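Local structure of caspase Nc subunit 1 (Drosophila melanogaster, 2FP3) at residues Met66-Tyr72 / Val133-His137. The protein is the protease part of an apoptotic initiator caspase, a cysteine endopeptidase that acts in the cascade activating the caspases that execute cell death. The protein carries 2 engineered substitutions. Numbering follows the deposited sequence.
Sequences MVNIMDY and VLMTH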
# COMPACT_ATOMS: atom_id res chain seq x y z
N MET A 66 -0.92 -6.76 -4.26
CA MET A 66 0.35 -6.19 -4.66
C MET A 66 0.56 -6.31 -6.16
O MET A 66 0.59 -7.41 -6.69
CB MET A 66 1.51 -6.88 -3.95
CG MET A 66 2.73 -6.00 -3.85
SD MET A 66 4.27 -6.90 -4.00
CE MET A 66 4.26 -7.86 -2.52
N VAL A 67 0.70 -5.18 -6.83
CA VAL A 67 0.92 -5.18 -8.27
C VAL A 67 2.22 -4.44 -8.60
O VAL A 67 2.31 -3.22 -8.49
CB VAL A 67 -0.27 -4.50 -8.99
CG1 VAL A 67 0.03 -4.36 -10.47
CG2 VAL A 67 -1.53 -5.32 -8.76
N ASN A 68 3.24 -5.20 -8.98
CA ASN A 68 4.55 -4.64 -9.32
C ASN A 68 4.80 -4.74 -10.83
O ASN A 68 5.21 -5.79 -11.32
CB ASN A 68 5.64 -5.39 -8.55
CG ASN A 68 6.91 -4.57 -8.38
OD1 ASN A 68 7.09 -3.53 -9.01
ND2 ASN A 68 7.81 -5.05 -7.52
N ILE A 69 4.54 -3.65 -11.55
CA ILE A 69 4.75 -3.61 -13.00
C ILE A 69 6.20 -3.22 -13.27
O ILE A 69 6.66 -2.18 -12.80
CB ILE A 69 3.82 -2.56 -13.65
CG1 ILE A 69 2.37 -2.85 -13.28
CG2 ILE A 69 4.00 -2.57 -15.16
CD1 ILE A 69 1.39 -1.84 -13.82
N MET A 70 6.92 -4.03 -14.03
CA MET A 70 8.32 -3.70 -14.28
C MET A 70 8.80 -3.81 -15.72
O MET A 70 9.99 -3.75 -15.98
CB MET A 70 9.21 -4.54 -13.38
CG MET A 70 8.92 -6.03 -13.44
SD MET A 70 9.81 -6.89 -12.14
CE MET A 70 11.46 -6.93 -12.85
N ASP A 71 7.87 -3.95 -16.66
CA ASP A 71 8.23 -4.04 -18.07
C ASP A 71 7.35 -3.13 -18.90
O ASP A 71 6.12 -3.12 -18.76
CB ASP A 71 8.11 -5.48 -18.56
CG ASP A 71 9.28 -6.35 -18.12
OD1 ASP A 71 9.21 -7.58 -18.32
OD2 ASP A 71 10.27 -5.81 -17.58
N TYR A 72 7.98 -2.35 -19.77
CA TYR A 72 7.27 -1.40 -20.62
C TYR A 72 7.70 -1.53 -22.09
O TYR A 72 8.58 -2.33 -22.41
CB TYR A 72 7.52 0.01 -20.08
CG TYR A 72 7.10 0.15 -18.63
CD1 TYR A 72 7.97 -0.20 -17.59
CD2 TYR A 72 5.81 0.56 -18.30
CE1 TYR A 72 7.56 -0.15 -16.26
CE2 TYR A 72 5.39 0.61 -16.97
CZ TYR A 72 6.26 0.26 -15.96
OH TYR A 72 5.84 0.30 -14.65
N VAL A 133 -0.87 -2.19 -2.98
CA VAL A 133 0.37 -1.50 -3.29
C VAL A 133 0.60 -1.65 -4.78
O VAL A 133 0.84 -2.76 -5.27
CB VAL A 133 1.58 -2.06 -2.53
CG1 VAL A 133 2.82 -1.26 -2.88
CG2 VAL A 133 1.34 -1.99 -1.03
N LEU A 134 0.51 -0.54 -5.50
CA LEU A 134 0.71 -0.53 -6.94
C LEU A 134 2.04 0.15 -7.21
O LEU A 134 2.24 1.31 -6.87
CB LEU A 134 -0.41 0.23 -7.65
CG LEU A 134 -0.26 0.45 -9.16
CD1 LEU A 134 -0.16 -0.89 -9.87
CD2 LEU A 134 -1.43 1.25 -9.68
N MET A 135 2.96 -0.60 -7.80
CA MET A 135 4.28 -0.06 -8.12
C MET A 135 4.49 -0.01 -9.62
O MET A 135 4.61 -1.05 -10.27
CB MET A 135 5.35 -0.90 -7.44
CG MET A 135 5.24 -0.86 -5.94
SD MET A 135 6.20 -2.10 -5.11
CE MET A 135 5.24 -3.59 -5.52
N THR A 136 4.51 1.20 -10.16
CA THR A 136 4.71 1.42 -11.59
C THR A 136 5.22 2.84 -11.82
O THR A 136 5.68 3.50 -10.89
CB THR A 136 3.38 1.24 -12.34
OG1 THR A 136 3.58 1.44 -13.74
CG2 THR A 136 2.36 2.24 -11.83
N HIS A 137 5.14 3.31 -13.06
CA HIS A 137 5.57 4.66 -13.40
C HIS A 137 4.34 5.57 -13.41
O HIS A 137 3.25 5.15 -13.80
CB HIS A 137 6.24 4.68 -14.77
CG HIS A 137 7.55 3.95 -14.82
ND1 HIS A 137 8.56 4.18 -13.92
CD2 HIS A 137 8.02 3.03 -15.70
CE1 HIS A 137 9.61 3.43 -14.24
NE2 HIS A 137 9.30 2.73 -15.31
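Tyr72 and His137 both carry CG beside the backbone N (chi1 -57° and -67°), and these torsions bring the two rings together just beyond the paired run of 66-68 with 133-135. His137 CD2 lies over one face of the Tyr72 ring, displaced toward its rim and 3.3 Å from Tyr72 CE1; the planes are inclined at 39°, an oblique pairing. Thr136 OG1 lies at the edge of the same ring, in its plane, and accepts a hydrogen bond from Tyr72 OH at 2.7 Å, the two side chains meeting nearly at right angles; this threonine hydroxyl also bonds to the carbonyl of Glu148.

Behind this polar end, strands 62-68 and 130-139 run parallel within the central sheet of the caspase fold. Val67 is gripped through both its backbone polar atoms: Val67 N reaches Val133 O at 2.9 Å, and Val67 O accepts from Met135 N at 2.8 Å in an almost straight bond. Ile69 N then closes on Met135 O, also at 2.9 Å but more bent. On the face toward helix 82-95, the bend at the end of Met135 sets its CE against Asn68 CG at 3.5 Å and Met66 SD at 3.8 Å. The Asn68 amide is meanwhile held by Ser86, Ala82 and Arg79. Across the sheet, Val67 CG1 and Leu134 CD1 lie alongside each other at 3.5 Å, with Ile69 CD1 close by.

His137 is probably an active-site residue, as in other caspases, and its NE2 bonds to the carbonyl of Arg77. With that bond on one ring nitrogen and the phenol against CD2, the imidazole's rotation is probably restrained, while the Tyr72 OH bond to the buried Thr136 hydroxyl probably steadies the phenol against the imidazole.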